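Acyl-CoA dehydrogenase domain protein Tcur3483 (Thermomonospora curvata, PDB 6WY9) binds FAD and probably acts as a flavin-dependent oxidoreductase on CH-CH groups, as a member of the acyl-CoA dehydrogenase family. Local coordinates at residues D72-L75 / G76-W79; Q86-S89 / I90-Y94; G368-E371 / Q372-Q376. All coordinates share one frame; numbering follows the deposited sequence.

Contact 1: residues D72-L75 / G76-W79; sequences DGWL and GYGW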
loop_
_atom_site.group_PDB
_atom_site.type_symbol
_atom_site.label_atom_id
_atom_site.label_comp_id
_atom_site.label_asym_id
_atom_site.label_seq_id
_atom_site.Cartn_x
_atom_site.Cartn_y
_atom_site.Cartn_z
ATOM N N ASP A 72 -38.241 22.357 13.935
ATOM C CA ASP A 72 -38.935 21.079 13.805
ATOM C C ASP A 72 -38.452 20.011 14.783
ATOM O O ASP A 72 -38.947 18.878 14.727
ATOM C CB ASP A 72 -38.835 20.535 12.376
ATOM C CG ASP A 72 -39.610 21.367 11.394
ATOM O OD1 ASP A 72 -40.533 22.088 11.829
ATOM O OD2 ASP A 72 -39.287 21.320 10.196
ATOM N N GLY A 73 -37.517 20.331 15.670
ATOM C CA GLY A 73 -37.143 19.433 16.747
ATOM C C GLY A 73 -36.047 18.436 16.439
ATOM O O GLY A 73 -35.811 17.536 17.250
ATOM N N TRP A 74 -35.365 18.548 15.306
ATOM C CA TRP A 74 -34.397 17.511 14.967
ATOM C C TRP A 74 -33.004 17.776 15.528
ATOM O O TRP A 74 -32.217 16.831 15.668
ATOM C CB TRP A 74 -34.311 17.340 13.450
ATOM C CG TRP A 74 -35.520 16.695 12.837
ATOM C CD1 TRP A 74 -36.408 17.276 11.978
ATOM C CD2 TRP A 74 -35.983 15.353 13.051
ATOM N NE1 TRP A 74 -37.387 16.378 11.632
ATOM C CE2 TRP A 74 -37.151 15.187 12.274
ATOM C CE3 TRP A 74 -35.524 14.276 13.811
ATOM C CZ2 TRP A 74 -37.867 13.973 12.234
ATOM C CZ3 TRP A 74 -36.242 13.065 13.768
ATOM C CH2 TRP A 74 -37.398 12.933 12.989
ATOM N N LEU A 75 -32.688 19.027 15.872
ATOM C CA LEU A 75 -31.356 19.333 16.392
ATOM C C LEU A 75 -31.108 18.687 17.756
ATOM O O LEU A 75 -30.009 18.181 18.020
ATOM C CB LEU A 75 -31.167 20.850 16.448
ATOM C CG LEU A 75 -31.204 21.500 15.060
ATOM C CD1 LEU A 75 -30.710 22.961 15.107
ATOM C CD2 LEU A 75 -30.402 20.659 14.036
ATOM N N GLY A 76 -32.101 18.679 18.639
ATOM C CA GLY A 76 -31.844 18.071 19.930
ATOM C C GLY A 76 -32.136 16.590 19.988
ATOM O O GLY A 76 -32.248 16.018 21.077
ATOM N N TYR A 77 -32.278 15.950 18.828
ATOM C CA TYR A 77 -32.703 14.557 18.778
ATOM C C TYR A 77 -31.864 13.675 19.690
ATOM O O TYR A 77 -32.398 12.809 20.393
ATOM C CB TYR A 77 -32.610 14.063 17.337
ATOM C CG TYR A 77 -33.427 12.823 17.049
ATOM C CD1 TYR A 77 -34.820 12.845 17.114
ATOM C CD2 TYR A 77 -32.808 11.642 16.657
ATOM C CE1 TYR A 77 -35.576 11.698 16.807
ATOM C CE2 TYR A 77 -33.543 10.506 16.352
ATOM C CZ TYR A 77 -34.917 10.538 16.425
ATOM O OH TYR A 77 -35.609 9.389 16.131
ATOM N N GLY A 78 -30.550 13.867 19.680
ATOM C CA GLY A 78 -29.655 13.075 20.501
ATOM C C GLY A 78 -29.236 13.727 21.807
ATOM O O GLY A 78 -28.511 13.120 22.600
ATOM N N TRP A 79 -29.665 14.959 22.058
ATOM C CA TRP A 79 -29.285 15.602 23.307
ATOM C C TRP A 79 -30.013 14.960 24.491
ATOM O O TRP A 79 -31.132 14.459 24.348
ATOM C CB TRP A 79 -29.620 17.084 23.265
ATOM C CG TRP A 79 -28.599 17.951 22.601
ATOM C CD1 TRP A 79 -27.606 17.560 21.750
ATOM C CD2 TRP A 79 -28.469 19.370 22.752
ATOM N NE1 TRP A 79 -26.862 18.654 21.360
ATOM C CE2 TRP A 79 -27.373 19.776 21.958
ATOM C CE3 TRP A 79 -29.172 20.338 23.483
ATOM C CZ2 TRP A 79 -26.969 21.109 21.866
ATOM C CZ3 TRP A 79 -28.766 21.660 23.396
ATOM C CH2 TRP A 79 -27.677 22.032 22.587
#
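Trp74 and Tyr77 set their rings side by side, both pointing the same way from a tight turn of the chain. The rings are neither stacked nor edge-to-face. Their planes meet at 51°, and the centroid of the six-membered ring of Trp74 lies 5.1 Å from that of Tyr77. The touch is made by one corner of the indole. Trp74 CZ3 sits over a face of the Tyr77 ring, 3.4 Å from Tyr77 CE1, and Trp74 CE3 follows at 3.7 Å from Tyr77 CD1. Tyr77 CG is anti to its own N (chi1 -161°), which lays the phenol alongside the benzo edge of the indole. Tyr77 CB rests 3.3 Å from Trp74 O.

The backbone brings the two residues together. Trp74 to Tyr77 form a type I beta turn, and a second one runs from Gly76 to Trp79. The first is closed by Tyr77 N, which donates to Trp74 O at 3.3 Å. The second is closed by Trp79 N bonding to Gly76 O at 3.0 Å. Just before them, Gly73 ends helix 62-71 in a Schellman motif. Its positive phi would jam a side chain against the preceding carbonyl, which calls for glycine.

Helix 26-41 meets the aromatic pair through Leu32, which touches both side chains, and through Tyr39, whose ring meets the indole. With an alanine at Tyr77, the CZ3 corner of Trp74 would probably lose its aromatic cover and a gap would open on that side. Trp79 takes another direction: its side chain packs on Leu132 and Ile135 of helix 125-136, and its NE1 donates to Val112 O.

Contact 2: residues Q86-S89 / I90-Y94; sequences QGRS and ISEQY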
loop_
_atom_site.group_PDB
_atom_site.type_symbol
_atom_site.label_atom_id
_atom_site.label_comp_id
_atom_site.label_asym_id
_atom_site.label_seq_id
_atom_site.Cartn_x
_atom_site.Cartn_y
_atom_site.Cartn_z
ATOM N N GLN A 86 -34.236 15.001 22.883
ATOM C CA GLN A 86 -35.051 13.793 22.916
ATOM C C GLN A 86 -34.340 12.597 23.556
ATOM O O GLN A 86 -35.005 11.620 23.907
ATOM C CB GLN A 86 -35.524 13.438 21.507
ATOM C CG GLN A 86 -36.392 14.507 20.845
ATOM C CD GLN A 86 -37.108 13.984 19.602
ATOM O OE1 GLN A 86 -37.586 12.843 19.578
ATOM N NE2 GLN A 86 -37.181 14.812 18.561
ATOM N N GLY A 87 -33.026 12.649 23.750
ATOM C CA GLY A 87 -32.352 11.504 24.347
ATOM C C GLY A 87 -32.387 10.237 23.514
ATOM O O GLY A 87 -32.228 9.139 24.063
ATOM N N ARG A 88 -32.559 10.357 22.197
ATOM C CA ARG A 88 -32.600 9.184 21.330
ATOM C C ARG A 88 -31.243 8.470 21.287
ATOM O O ARG A 88 -30.193 9.032 21.615
ATOM C CB ARG A 88 -33.026 9.578 19.918
ATOM C CG ARG A 88 -34.431 10.162 19.837
ATOM C CD ARG A 88 -35.512 9.084 19.972
ATOM N NE ARG A 88 -36.864 9.630 19.832
ATOM C CZ ARG A 88 -37.940 8.906 19.531
ATOM N NH1 ARG A 88 -37.832 7.597 19.324
ATOM N NH2 ARG A 88 -39.127 9.490 19.423
ATOM N N SER A 89 -31.282 7.212 20.858
ATOM C CA SER A 89 -30.125 6.331 20.916
ATOM C C SER A 89 -29.156 6.604 19.768
ATOM O O SER A 89 -29.456 7.322 18.809
ATOM C CB SER A 89 -30.566 4.874 20.862
ATOM O OG SER A 89 -31.176 4.612 19.609
ATOM N N ILE A 90 -27.980 5.981 19.872
ATOM C CA ILE A 90 -26.925 6.169 18.880
ATOM C C ILE A 90 -27.360 5.647 17.522
ATOM O O ILE A 90 -27.087 6.264 16.483
ATOM C CB ILE A 90 -25.638 5.471 19.347
ATOM C CG1 ILE A 90 -25.126 6.131 20.612
ATOM C CG2 ILE A 90 -24.599 5.541 18.259
ATOM C CD1 ILE A 90 -23.900 5.461 21.173
ATOM N N SER A 91 -27.983 4.468 17.506
ATOM C CA SER A 91 -28.565 3.937 16.281
ATOM C C SER A 91 -29.469 4.964 15.607
ATOM O O SER A 91 -29.313 5.257 14.418
ATOM C CB SER A 91 -29.329 2.655 16.612
ATOM O OG SER A 91 -28.454 1.762 17.291
ATOM N N GLU A 92 -30.421 5.531 16.360
ATOM C CA GLU A 92 -31.312 6.540 15.787
ATOM C C GLU A 92 -30.540 7.787 15.350
ATOM O O GLU A 92 -30.812 8.362 14.282
ATOM C CB GLU A 92 -32.409 6.912 16.792
ATOM C CG GLU A 92 -33.358 5.771 17.191
ATOM C CD GLU A 92 -34.251 6.124 18.389
ATOM O OE1 GLU A 92 -33.771 6.110 19.545
ATOM O OE2 GLU A 92 -35.442 6.421 18.184
ATOM N N GLN A 93 -29.576 8.228 16.169
ATOM C CA GLN A 93 -28.772 9.386 15.801
ATOM C C GLN A 93 -28.073 9.170 14.466
ATOM O O GLN A 93 -27.974 10.095 13.646
ATOM C CB GLN A 93 -27.749 9.699 16.912
ATOM C CG GLN A 93 -28.376 9.902 18.285
ATOM C CD GLN A 93 -27.373 10.283 19.374
ATOM O OE1 GLN A 93 -27.763 10.612 20.496
ATOM N NE2 GLN A 93 -26.081 10.243 19.046
ATOM N N TYR A 94 -27.567 7.959 14.226
ATOM C CA TYR A 94 -26.838 7.738 12.978
ATOM C C TYR A 94 -27.782 7.721 11.789
ATOM O O TYR A 94 -27.425 8.204 10.702
ATOM C CB TYR A 94 -26.029 6.439 13.038
ATOM C CG TYR A 94 -24.634 6.674 13.556
ATOM C CD1 TYR A 94 -24.003 7.897 13.345
ATOM C CD2 TYR A 94 -23.958 5.700 14.289
ATOM C CE1 TYR A 94 -22.718 8.152 13.840
ATOM C CE2 TYR A 94 -22.670 5.939 14.783
ATOM C CZ TYR A 94 -22.064 7.166 14.555
ATOM O OH TYR A 94 -20.793 7.415 15.016
#
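Glu92 reaches back to the residues before its helix and holds Arg88 and Ser89 with different oxygens. Glu92 OE1 accepts from Ser89 N at 3.0 Å, in an almost straight bond (174°), and from Ser89 OG at 3.0 Å. Both donors come on the anti side of the carboxylate. Glu92 OE2 uses its syn lone pair for Arg88 NH1, 2.9 Å away, in a salt bridge. The guanidinium and carboxylate planes stand 73° apart, and the grip is a one-nitrogen contact through NH1 rather than a paired one. The bend of Arg88 at chi2 (-75°) lays Arg88 CD 3.2 Å from Glu92 OE2. Arg88 NE also makes a weak bond to Gln86 OE1.

Ser89 is the N-cap. Its OG accepts weakly from Glu92 N at 3.5 Å, which completes a capping box with Glu92. The box ties up the first turn of the helix and the last residue of the loop.

Away from the polar groups, Tyr77 packs against the side chains of Arg88 and Glu92. Ser91 and Glu92 touch Leu29 of helix 26-41. Ile90 packs on Trp313 and Thr316 of helix 292-321, and Tyr94 lies on Ile263 and Ala266 of helix 263-286, placing the start of helix 90-103 among three other helices.

Contact 3: residues G368-E371 / Q372-Q376; sequences GQIE and QLSRQ
Gly368 O takes the N-H of Gln372 at 2.9 Å, the first of three i to i+4 bonds that join these segments into one helix. Gly368 is the N-cap residue and has a positive phi, which favours glycine. Leu373 N follows with a bond to Gln369 O, and Leu373 CG packs against that same oxygen, 3.2 Å from Gln369 O. Ser374 N bonds to Ile370 O.

Ile370 O carries a second bond, from Ser374 OG at 2.9 Å. The two donors reach it from opposite faces of the carbonyl plane. Ser374 OG lies beside its own N (chi1 -67°), where it can turn back to the preceding turn of the helix.

The main side-chain link is the salt bridge of Glu371 with Arg375, one turn on. Arg375 grips the carboxylate side-on with two nitrogens. Its NH2 meets the syn lone pair of Glu371 OE1 at 2.7 Å, and its NE meets Glu371 OE2 at 3.0 Å. The two groups are nearly coplanar, 27° apart. Glu371 is bent at chi2 (-77°), which curls the carboxylate along the helix toward Arg375. The two bonds are likely to hold both groups against rotation.

A neighbouring subunit adds a polar side chain bonded to Glu371 OE2 and a basic one bonded to Ser374 OG. Within the chain, Arg375 NH1 donates to Val223 O, and Gln372 NE2 to Gly224 O and Glu54 OE1. On another side of the helix, Leu373 and Ile370 pack on helices 263-286 and 326-350. The arrangement is an N-terminal helix turn with an i to i+4 Glu-Arg salt bridge, set in the C-terminal helical domain of an acyl-CoA dehydrogenase at a face between subunits.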
loop_
_atom_site.group_PDB
_atom_site.type_symbol
_atom_site.label_atom_id
_atom_site.label_comp_id
_atom_site.label_asym_id
_atom_site.label_seq_id
_atom_site.Cartn_x
_atom_site.Cartn_y
_atom_site.Cartn_z
ATOM N N GLY A 368 -21.958 14.062 -9.918
ATOM C CA GLY A 368 -20.565 14.436 -9.698
ATOM C C GLY A 368 -20.097 14.351 -8.259
ATOM O O GLY A 368 -19.028 14.885 -7.939
ATOM N N GLN A 369 -20.864 13.694 -7.377
ATOM C CA GLN A 369 -20.558 13.728 -5.943
ATOM C C GLN A 369 -19.200 13.111 -5.632
ATOM O O GLN A 369 -18.483 13.577 -4.736
ATOM C CB GLN A 369 -21.645 12.983 -5.159
ATOM C CG GLN A 369 -22.952 13.706 -5.131
ATOM C CD GLN A 369 -23.972 12.876 -4.375
ATOM O OE1 GLN A 369 -24.065 12.948 -3.148
ATOM N NE2 GLN A 369 -24.696 12.042 -5.098
ATOM N N ILE A 370 -18.877 12.001 -6.279
ATOM C CA ILE A 370 -17.613 11.337 -5.959
ATOM C C ILE A 370 -16.446 12.148 -6.503
ATOM O O ILE A 370 -15.372 12.218 -5.885
ATOM C CB ILE A 370 -17.612 9.902 -6.498
ATOM C CG1 ILE A 370 -18.661 9.070 -5.714
ATOM C CG2 ILE A 370 -16.178 9.287 -6.347
ATOM C CD1 ILE A 370 -19.109 7.772 -6.418
ATOM N N GLU A 371 -16.638 12.774 -7.663
ATOM C CA GLU A 371 -15.626 13.704 -8.148
ATOM C C GLU A 371 -15.407 14.840 -7.136
ATOM O O GLU A 371 -14.267 15.160 -6.790
ATOM C CB GLU A 371 -16.038 14.234 -9.516
ATOM C CG GLU A 371 -14.907 14.935 -10.291
ATOM C CD GLU A 371 -14.616 16.332 -9.782
ATOM O OE1 GLU A 371 -15.567 17.025 -9.331
ATOM O OE2 GLU A 371 -13.429 16.745 -9.861
ATOM N N GLN A 372 -16.486 15.483 -6.659
ATOM C CA GLN A 372 -16.276 16.585 -5.719
ATOM C C GLN A 372 -15.739 16.102 -4.358
ATOM O O GLN A 372 -14.845 16.743 -3.773
ATOM C CB GLN A 372 -17.559 17.398 -5.540
ATOM C CG GLN A 372 -17.377 18.488 -4.469
ATOM C CD GLN A 372 -18.489 19.494 -4.495
ATOM O OE1 GLN A 372 -19.623 19.148 -4.799
ATOM N NE2 GLN A 372 -18.179 20.755 -4.194
ATOM N N LEU A 373 -16.208 14.939 -3.876
ATOM C CA LEU A 373 -15.737 14.417 -2.587
ATOM C C LEU A 373 -14.270 14.038 -2.640
ATOM O O LEU A 373 -13.573 14.154 -1.633
ATOM C CB LEU A 373 -16.580 13.201 -2.143
ATOM C CG LEU A 373 -17.955 13.584 -1.547
ATOM C CD1 LEU A 373 -18.876 12.367 -1.411
ATOM C CD2 LEU A 373 -17.811 14.311 -0.187
ATOM N N SER A 374 -13.785 13.550 -3.790
ATOM C CA SER A 374 -12.347 13.327 -3.950
ATOM C C SER A 374 -11.540 14.596 -3.711
ATOM O O SER A 374 -10.396 14.522 -3.243
ATOM C CB SER A 374 -12.027 12.838 -5.365
ATOM O OG SER A 374 -12.566 11.555 -5.585
ATOM N N ARG A 375 -12.080 15.751 -4.088
ATOM C CA ARG A 375 -11.340 16.990 -3.871
ATOM C C ARG A 375 -11.470 17.497 -2.444
ATOM O O ARG A 375 -10.790 18.467 -2.092
ATOM C CB ARG A 375 -11.810 18.081 -4.854
ATOM C CG ARG A 375 -11.622 17.703 -6.322
ATOM C CD ARG A 375 -12.087 18.841 -7.203
ATOM N NE ARG A 375 -13.477 18.691 -7.641
ATOM C CZ ARG A 375 -14.471 19.535 -7.343
ATOM N NH1 ARG A 375 -14.263 20.594 -6.529
ATOM N NH2 ARG A 375 -15.685 19.288 -7.842
ATOM N N GLN A 376 -12.336 16.879 -1.634
ATOM C CA GLN A 376 -12.507 17.269 -0.235
ATOM C C GLN A 376 -11.925 16.260 0.744
ATOM O O GLN A 376 -11.433 16.660 1.806
ATOM C CB GLN A 376 -13.999 17.482 0.102
ATOM C CG GLN A 376 -14.740 18.364 -0.839
ATOM C CD GLN A 376 -16.214 18.465 -0.483
ATOM O OE1 GLN A 376 -16.698 17.729 0.370
ATOM N NE2 GLN A 376 -16.930 19.376 -1.131
#

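From the N terminus, contact 1 comes first. It folds the chain into two turns just after helix 62-71. Contact 2 follows along the same loop and leads into helix 90-103. Neither nests in the other, and none of the three cross. Contacts 1 and 2 do touch: backbone bonds join Gly76 to Gln86, Tyr77 to Arg88 and Trp79 to Gly87, so the two ends of the loop are paired. Both belong to the N-terminal domain. Contact 3 comes much later, at the start of helix 369-380 in the C-terminal domain. Its centre is about 29 Å from each of the others, and it touches neither.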